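Local coordinates for protein versicolorin reductase (Brucella melitensis, PDB 4NIM) that probably catalyses the NAD(P)-dependent reduction of a carbonyl substrate, in the manner of short-chain reductases, at residues 15-20 and 39-44; 21-26 and 43-48; 73-78 and 120-125. One frame throughout, in Å; residues are numbered along the deposited sequence.

Contact 1: 15-20 and 39-44; sequences GKIAVI and GAQGLV
Ala18 is held through both its backbone N and its backbone O by the neighbouring strand: Ala18 N donates to Gly42 O at 3.0 Å, and Val44 N donates to Ala18 O at 2.8 Å. The ladder continues with Ile20 N to Val44 O, an almost straight bond with 170° at the hydrogen. At its start Gly42 N reaches Lys16 O at 3.3 Å, and the same oxygen takes a second, weak bond from Gln41 N. Between these rungs the CA-H groups of Ile17, Leu43 and Val19 lean on carbonyl oxygens across the gap, as is usual for parallel strands. Ahead of the paired strands, a water accepts from Gly15 N and donates to Gly39 O, bridging two glycines whose positive phi angles suit the turns they make; Gly39 is the C-prime residue of the Schellman motif ending helix 26-37.

Side chains alternate between the two faces. On that of Ile17, Gly42 leaves room for the isoleucine: with CG1 beside its own backbone N (chi1 -52°), Ile17 brings CD1 over the glycine, 3.7 Å from Gly42 N. Val19 and Val44 run alongside each other on the same face, Val19 CG2 3.9 Å from Val44 CB. On the other face one methyl, Leu43 CD2, meets both Ala18 CB at 3.7 Å and Ile20 CD1 at 4.0 Å; the small alanine makes room for the leucine branch.

Helix 26-37 packs against that second face, where Phe35 touches Ala18, Ile20 and Leu43, while helix 77-91 lies on the valine face through Ala87. Strand 96-99 continues the sheet beyond 17-20 and strand 66-71 beyond 42-47, and the pair with helix 26-37 forms the first beta-alpha-beta unit of the Rossmann fold.

Contact 2: 21-26 and 43-48; sequences TGSTQG and LVICGR
Ser23 and Cys46 join their backbones where the 21-26 loop runs across strand 43-47, the touching parts heading 74° apart: Ser23 N donates to Cys46 O at 3.3 Å with 160° at the hydrogen. The serine side chain returns the bond, Ser23 OG accepting from Cys46 N at 2.8 Å. Its chi1 of 42° sets OG between the backbone N and the carbonyl carbon of its own residue, on the side where the strand's N-H waits. OG is also hydrogen-bonded to Ile20 O, so the small hydroxyl ties the loop to the end of strand 17-20 as well as to strand 42-47. The same oxygen sits over Ile45 CB at 3.2 Å, and Ser23 CB rests on Ile45 CG2, so the short serine is closely packed on the strand.

Cys46 SG packs against Thr21, 3.7 Å from Thr21 CA and 3.8 Å from Thr21 CG2, while Thr21 OG1 turns to Ala101 N. Farther along, Gly47, without a side chain, lets Thr24 CG2 lie on Gly47 CA at 3.7 Å. Water bridges Gly22 N to Cys46 O, the latter bond weak, and another water links Thr24 OG1 to Arg48 N, again weakly at the arginine.

Thr21 and Gly22 begin the glycine-rich TGxxxGxG loop that in short-chain dehydrogenases wraps the cofactor's diphosphate. Both main-chain polar atoms of Cys46 are engaged by Ser23, through one amide-to-carbonyl and one amide-to-hydroxyl bond, both between uncharged groups; they fix the loop's course beside the strand end, consistent with a role for this loop in the nucleotide site, as in related enzymes.

Contact 3: 73-78 and 120-125; sequences DLENVE and LFAVNT
Apolar contact comes first: Glu75 uses its aliphatic stem, laying CG against Val123 CG2 at 3.7 Å and Ala122 CB at 4.1 Å. A chi1 of -63° turns CG away from the carbonyl carbon, and the extended chain then runs slantwise over the valine. Ala122, short enough to let the turn approach the helix, also meets Glu75 CA. Leu74 CD1 adds a looser touch on Val123 CG1 at 4.4 Å, its side chain reaching also to Ala101 and Ile83.

The polar link is made by water, which donates to Leu74 O at 2.9 Å and to Ala122 O at 2.7 Å, joining two carbonyls that could not bond each other. Arg126, one helical turn on, adds a direct bond to Glu75 O.

Within 73-78 the backbone is shaped by side-chain acceptors. Asp73 OD1 takes Glu75 N from above its carboxylate plane, an Asx turn inside the type I turn 73-76, and Asn76 OD1 takes Glu78 N at 2.8 Å. Asparagine thus serves as the N-cap of helix 77-91, and this Rossmann-fold loop, leading from strand 66-71 into that helix, is packed against helix 114-142.

In the fold
From the N terminus, strand 17-20 leads into the loop 21-26, then helix 26-37 and strand 42-47. Contact 1 closes this crossover at its base and contact 2 at its far end; the two loops cross without nesting, sharing Leu43 and Val44, and touch where Ile20 O approaches Cys46 SG. Contact 3 opens only after both have closed, spanning a longer excursion through helix 77-91 and strand 96-99 to reach helix 114-142. A long, weak ion pair between Arg48 and Asp73 joins contact 2 to contact 3, whereas contact 1 lies about 8 Å from contact 3 at the nearest atoms. Together they tie two adjacent strands, the loop after the first and helices 77-91 and 114-142.

Contact 1: 15-20 and 39-44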
loop_
_atom_site.group_PDB
_atom_site.type_symbol
_atom_site.label_atom_id
_atom_site.label_comp_id
_atom_site.label_asym_id
_atom_site.label_seq_id
_atom_site.Cartn_x
_atom_site.Cartn_y
_atom_site.Cartn_z
ATOM N N GLY A 15 -10.769 -17.718 -1.449
ATOM C CA GLY A 15 -9.598 -18.596 -1.337
ATOM C C GLY A 15 -8.289 -17.832 -1.229
ATOM O O GLY A 15 -7.234 -18.435 -1.123
ATOM N N LYS A 16 -8.340 -16.513 -1.247
ATOM C CA LYS A 16 -7.089 -15.736 -1.324
ATOM C C LYS A 16 -6.674 -15.362 0.076
ATOM O O LYS A 16 -7.536 -15.108 0.931
ATOM C CB LYS A 16 -7.278 -14.463 -2.139
ATOM C CG LYS A 16 -7.603 -14.634 -3.608
ATOM C CD LYS A 16 -6.593 -15.517 -4.318
ATOM C CE LYS A 16 -6.822 -15.446 -5.815
ATOM N NZ LYS A 16 -6.342 -16.726 -6.407
ATOM N N ILE A 17 -5.356 -15.339 0.286
ATOM C CA ILE A 17 -4.728 -14.877 1.513
ATOM C C ILE A 17 -4.029 -13.545 1.208
ATOM O O ILE A 17 -3.261 -13.475 0.274
ATOM C CB ILE A 17 -3.658 -15.892 1.991
ATOM C CG1 ILE A 17 -4.237 -17.311 2.077
ATOM C CG2 ILE A 17 -3.073 -15.489 3.352
ATOM C CD1 ILE A 17 -5.314 -17.464 3.123
ATOM N N ALA A 18 -4.321 -12.509 1.987
ATOM C CA ALA A 18 -3.737 -11.181 1.776
ATOM C C ALA A 18 -3.113 -10.592 3.025
ATOM O O ALA A 18 -3.617 -10.737 4.129
ATOM C CB ALA A 18 -4.793 -10.216 1.231
ATOM N N VAL A 19 -2.000 -9.898 2.822
ATOM C CA VAL A 19 -1.420 -8.984 3.804
ATOM C C VAL A 19 -1.780 -7.587 3.327
ATOM O O VAL A 19 -1.607 -7.292 2.153
ATOM C CB VAL A 19 0.098 -9.114 3.844
ATOM C CG1 VAL A 19 0.725 -7.926 4.599
ATOM C CG2 VAL A 19 0.494 -10.453 4.455
ATOM N N ILE A 20 -2.325 -6.776 4.233
ATOM C CA ILE A 20 -2.657 -5.365 3.962
ATOM C C ILE A 20 -2.127 -4.547 5.115
ATOM O O ILE A 20 -2.476 -4.824 6.264
ATOM C CB ILE A 20 -4.171 -5.147 3.899
ATOM C CG1 ILE A 20 -4.807 -6.112 2.893
ATOM C CG2 ILE A 20 -4.490 -3.680 3.612
ATOM C CD1 ILE A 20 -6.311 -6.280 3.046
ATOM N N GLY A 39 -14.849 -12.313 -0.123
ATOM C CA GLY A 39 -14.586 -13.739 0.065
ATOM C C GLY A 39 -13.163 -14.096 0.400
ATOM O O GLY A 39 -12.766 -15.258 0.280
ATOM N N ALA A 40 -12.346 -13.121 0.781
ATOM C CA ALA A 40 -10.982 -13.479 1.132
ATOM C C ALA A 40 -11.015 -14.539 2.221
ATOM O O ALA A 40 -11.744 -14.417 3.191
ATOM C CB ALA A 40 -10.200 -12.264 1.584
ATOM N N GLN A 41 -10.221 -15.580 2.040
ATOM C CA GLN A 41 -10.045 -16.605 3.047
ATOM C C GLN A 41 -9.327 -16.110 4.298
ATOM O O GLN A 41 -9.746 -16.401 5.412
ATOM C CB GLN A 41 -9.291 -17.759 2.416
ATOM C CG GLN A 41 -9.282 -19.016 3.266
ATOM C CD GLN A 41 -8.657 -20.194 2.552
ATOM O OE1 GLN A 41 -8.688 -20.300 1.324
ATOM N NE2 GLN A 41 -8.087 -21.105 3.333
ATOM N N GLY A 42 -8.217 -15.379 4.141
ATOM C CA GLY A 42 -7.404 -15.035 5.287
ATOM C C GLY A 42 -6.755 -13.692 5.052
ATOM O O GLY A 42 -6.369 -13.406 3.963
ATOM N N LEU A 43 -6.733 -12.868 6.088
ATOM C CA LEU A 43 -6.227 -11.533 6.025
ATOM C C LEU A 43 -5.269 -11.337 7.176
ATOM O O LEU A 43 -5.547 -11.710 8.302
ATOM C CB LEU A 43 -7.375 -10.542 6.123
ATOM C CG LEU A 43 -8.320 -10.550 4.923
ATOM C CD1 LEU A 43 -9.577 -9.744 5.249
ATOM C CD2 LEU A 43 -7.584 -10.040 3.657
ATOM N N VAL A 44 -4.112 -10.729 6.890
ATOM C CA VAL A 44 -3.192 -10.334 7.923
ATOM C C VAL A 44 -3.219 -8.845 7.893
ATOM O O VAL A 44 -2.925 -8.228 6.841
ATOM C CB VAL A 44 -1.757 -10.835 7.659
ATOM C CG1 VAL A 44 -0.826 -10.415 8.779
ATOM C CG2 VAL A 44 -1.762 -12.354 7.563
HETATM O O HOH W 1 -12.375 -18.291 0.627
#

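Contact 2: 21-26 and 43-48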
loop_
_atom_site.group_PDB
_atom_site.type_symbol
_atom_site.label_atom_id
_atom_site.label_comp_id
_atom_site.label_asym_id
_atom_site.label_seq_id
_atom_site.Cartn_x
_atom_site.Cartn_y
_atom_site.Cartn_z
ATOM N N THR A 21 -1.218 -3.600 4.832
ATOM C CA THR A 21 -0.647 -2.755 5.868
ATOM C C THR A 21 -1.543 -1.518 6.067
ATOM O O THR A 21 -2.432 -1.270 5.263
ATOM C CB THR A 21 0.792 -2.328 5.517
ATOM O OG1 THR A 21 0.798 -1.565 4.292
ATOM C CG2 THR A 21 1.708 -3.571 5.379
ATOM N N GLY A 22 -1.318 -0.787 7.151
ATOM C CA GLY A 22 -2.024 0.453 7.441
ATOM C C GLY A 22 -3.490 0.132 7.697
ATOM O O GLY A 22 -4.384 0.913 7.348
ATOM N N SER A 23 -3.715 -0.994 8.349
ATOM C CA SER A 23 -5.019 -1.638 8.357
ATOM C C SER A 23 -5.765 -1.611 9.682
ATOM O O SER A 23 -6.779 -2.326 9.843
ATOM C CB SER A 23 -4.896 -3.050 7.802
ATOM O OG SER A 23 -3.737 -3.706 8.293
ATOM N N THR A 24 -5.319 -0.790 10.622
ATOM C CA THR A 24 -6.083 -0.592 11.868
ATOM C C THR A 24 -7.146 0.510 11.725
ATOM O O THR A 24 -7.983 0.718 12.609
ATOM C CB THR A 24 -5.162 -0.286 13.075
ATOM O OG1 THR A 24 -4.452 0.941 12.882
ATOM C CG2 THR A 24 -4.151 -1.383 13.269
ATOM N N GLN A 25 -7.113 1.193 10.591
ATOM C CA GLN A 25 -8.038 2.274 10.305
ATOM C C GLN A 25 -7.812 2.726 8.858
ATOM O O GLN A 25 -6.930 2.218 8.149
ATOM C CB GLN A 25 -7.781 3.418 11.265
ATOM C CG GLN A 25 -6.313 3.853 11.319
ATOM C CD GLN A 25 -6.052 4.818 12.456
ATOM O OE1 GLN A 25 -6.932 5.086 13.278
ATOM N NE2 GLN A 25 -4.838 5.355 12.512
ATOM N N GLY A 26 -8.627 3.675 8.427
ATOM C CA GLY A 26 -8.384 4.389 7.179
ATOM C C GLY A 26 -8.406 3.469 5.974
ATOM O O GLY A 26 -9.216 2.545 5.889
ATOM N N LEU A 43 -6.733 -12.868 6.088
ATOM C CA LEU A 43 -6.227 -11.533 6.025
ATOM C C LEU A 43 -5.269 -11.337 7.176
ATOM O O LEU A 43 -5.547 -11.710 8.302
ATOM C CB LEU A 43 -7.375 -10.542 6.123
ATOM C CG LEU A 43 -8.320 -10.550 4.923
ATOM C CD1 LEU A 43 -9.577 -9.744 5.249
ATOM C CD2 LEU A 43 -7.584 -10.040 3.657
ATOM N N VAL A 44 -4.112 -10.729 6.890
ATOM C CA VAL A 44 -3.192 -10.334 7.923
ATOM C C VAL A 44 -3.219 -8.845 7.893
ATOM O O VAL A 44 -2.925 -8.228 6.841
ATOM C CB VAL A 44 -1.757 -10.835 7.659
ATOM C CG1 VAL A 44 -0.826 -10.415 8.779
ATOM C CG2 VAL A 44 -1.762 -12.354 7.563
ATOM N N ILE A 45 -3.603 -8.271 9.020
ATOM C CA ILE A 45 -3.636 -6.830 9.184
ATOM C C ILE A 45 -2.646 -6.389 10.249
ATOM O O ILE A 45 -2.161 -7.198 11.059
ATOM C CB ILE A 45 -5.052 -6.303 9.528
ATOM C CG1 ILE A 45 -5.652 -7.050 10.724
ATOM C CG2 ILE A 45 -5.952 -6.421 8.300
ATOM C CD1 ILE A 45 -6.712 -6.260 11.428
ATOM N N CYS A 46 -2.328 -5.101 10.263
ATOM C CA CYS A 46 -1.244 -4.647 11.129
ATOM C C CYS A 46 -1.211 -3.153 11.363
ATOM O O CYS A 46 -1.799 -2.370 10.608
ATOM C CB CYS A 46 0.123 -5.078 10.578
ATOM S SG CYS A 46 0.495 -4.416 8.924
ATOM N N GLY A 47 -0.534 -2.781 12.442
ATOM C CA GLY A 47 -0.469 -1.406 12.880
ATOM C C GLY A 47 0.042 -1.274 14.304
ATOM O O GLY A 47 0.502 -2.232 14.906
ATOM N N ARG A 48 -0.022 -0.060 14.825
ATOM C CA ARG A 48 0.539 0.251 16.114
ATOM C C ARG A 48 -0.429 -0.051 17.260
ATOM O O ARG A 48 -0.011 -0.531 18.297
ATOM C CB ARG A 48 0.957 1.716 16.143
ATOM C CG ARG A 48 1.945 2.071 15.026
ATOM C CD ARG A 48 2.425 3.506 15.153
ATOM N NE ARG A 48 3.065 3.682 16.454
ATOM C CZ ARG A 48 4.375 3.594 16.695
ATOM N NH1 ARG A 48 5.254 3.357 15.718
ATOM N NH2 ARG A 48 4.809 3.765 17.940
HETATM O O HOH W 2 0.565 -0.920 9.436
HETATM O O HOH W 3 -2.751 1.838 14.803
#

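Contact 3: 73-78 and 120-125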
loop_
_atom_site.group_PDB
_atom_site.type_symbol
_atom_site.label_atom_id
_atom_site.label_comp_id
_atom_site.label_asym_id
_atom_site.label_seq_id
_atom_site.Cartn_x
_atom_site.Cartn_y
_atom_site.Cartn_z
ATOM N N ASP A 73 5.841 -1.659 14.264
ATOM C CA ASP A 73 6.366 -0.351 13.897
ATOM C C ASP A 73 7.030 -0.568 12.529
ATOM O O ASP A 73 8.053 -1.257 12.439
ATOM C CB ASP A 73 7.396 0.082 14.943
ATOM C CG ASP A 73 8.138 1.355 14.554
ATOM O OD1 ASP A 73 7.789 2.030 13.559
ATOM O OD2 ASP A 73 9.092 1.651 15.288
ATOM N N LEU A 74 6.416 -0.059 11.465
ATOM C CA LEU A 74 6.930 -0.333 10.121
ATOM C C LEU A 74 8.315 0.279 9.859
ATOM O O LEU A 74 8.989 -0.094 8.889
ATOM C CB LEU A 74 5.942 0.124 9.038
ATOM C CG LEU A 74 4.658 -0.651 8.885
ATOM C CD1 LEU A 74 3.796 0.014 7.809
ATOM C CD2 LEU A 74 4.938 -2.113 8.552
ATOM N N GLU A 75 8.769 1.143 10.749
ATOM C CA GLU A 75 10.175 1.682 10.631
ATOM C C GLU A 75 11.185 0.609 10.938
ATOM O O GLU A 75 12.357 0.724 10.600
ATOM C CB GLU A 75 10.398 2.847 11.575
ATOM C CG GLU A 75 9.513 4.029 11.245
ATOM C CD GLU A 75 9.695 5.183 12.221
ATOM O OE1 GLU A 75 10.857 5.456 12.649
ATOM O OE2 GLU A 75 8.667 5.814 12.547
ATOM N N ASN A 76 10.732 -0.433 11.616
ATOM C CA ASN A 76 11.604 -1.532 11.979
ATOM C C ASN A 76 11.473 -2.650 10.932
ATOM O O ASN A 76 10.417 -3.310 10.825
ATOM C CB ASN A 76 11.266 -2.016 13.392
ATOM C CG ASN A 76 12.128 -3.187 13.864
ATOM O OD1 ASN A 76 12.690 -3.941 13.083
ATOM N ND2 ASN A 76 12.185 -3.367 15.175
ATOM N N VAL A 77 12.554 -2.884 10.199
ATOM C CA VAL A 77 12.542 -3.875 9.126
ATOM C C VAL A 77 12.178 -5.303 9.626
ATOM O O VAL A 77 11.529 -6.066 8.930
ATOM C CB VAL A 77 13.855 -3.849 8.325
ATOM C CG1 VAL A 77 13.907 -4.958 7.272
ATOM C CG2 VAL A 77 13.990 -2.505 7.606
ATOM N N GLU A 78 12.557 -5.649 10.853
ATOM C CA GLU A 78 12.221 -6.974 11.400
ATOM C C GLU A 78 10.703 -7.129 11.613
ATOM O O GLU A 78 10.165 -8.226 11.489
ATOM C CB GLU A 78 13.009 -7.220 12.721
ATOM C CG GLU A 78 13.429 -8.672 12.917
ATOM C CD GLU A 78 14.130 -8.923 14.264
ATOM O OE1 GLU A 78 14.867 -8.018 14.766
ATOM O OE2 GLU A 78 13.929 -10.020 14.840
ATOM N N LEU A 120 9.880 9.083 7.004
ATOM C CA LEU A 120 9.152 9.050 5.737
ATOM C C LEU A 120 9.680 7.951 4.805
ATOM O O LEU A 120 8.901 7.120 4.328
ATOM C CB LEU A 120 9.239 10.390 5.055
ATOM C CG LEU A 120 8.276 11.435 5.661
ATOM C CD1 LEU A 120 8.625 12.809 5.200
ATOM C CD2 LEU A 120 6.813 11.170 5.293
ATOM N N PHE A 121 10.976 7.926 4.565
ATOM C CA PHE A 121 11.552 6.864 3.700
ATOM C C PHE A 121 11.407 5.480 4.315
ATOM O O PHE A 121 11.196 4.508 3.598
ATOM C CB PHE A 121 12.993 7.177 3.306
ATOM C CG PHE A 121 13.078 8.097 2.159
ATOM C CD1 PHE A 121 12.844 9.448 2.325
ATOM C CD2 PHE A 121 13.264 7.611 0.891
ATOM C CE1 PHE A 121 12.824 10.286 1.236
ATOM C CE2 PHE A 121 13.261 8.445 -0.205
ATOM C CZ PHE A 121 13.030 9.796 -0.020
ATOM N N ALA A 122 11.519 5.381 5.646
ATOM C CA ALA A 122 11.407 4.125 6.308
ATOM C C ALA A 122 10.004 3.515 6.113
ATOM O O ALA A 122 9.890 2.311 5.834
ATOM C CB ALA A 122 11.705 4.256 7.803
ATOM N N VAL A 123 8.956 4.321 6.245
ATOM C CA VAL A 123 7.586 3.788 6.191
ATOM C C VAL A 123 7.112 3.756 4.735
ATOM O O VAL A 123 6.474 2.815 4.336
ATOM C CB VAL A 123 6.582 4.594 7.056
ATOM C CG1 VAL A 123 5.145 4.080 6.885
ATOM C CG2 VAL A 123 6.996 4.541 8.529
ATOM N N ASN A 124 7.452 4.781 3.949
ATOM C CA ASN A 124 6.845 4.925 2.611
ATOM C C ASN A 124 7.593 4.151 1.502
ATOM O O ASN A 124 7.001 3.876 0.444
ATOM C CB ASN A 124 6.692 6.366 2.210
ATOM C CG ASN A 124 5.744 7.116 3.101
ATOM O OD1 ASN A 124 4.902 6.520 3.780
ATOM N ND2 ASN A 124 5.807 8.408 3.042
ATOM N N THR A 125 8.844 3.772 1.762
ATOM C CA THR A 125 9.704 3.211 0.737
ATOM C C THR A 125 10.375 1.948 1.218
ATOM O O THR A 125 10.327 0.929 0.528
ATOM C CB THR A 125 10.804 4.251 0.267
ATOM O OG1 THR A 125 10.214 5.557 0.029
ATOM C CG2 THR A 125 11.414 3.762 -0.980
HETATM O O HOH W 4 11.305 0.395 7.194
#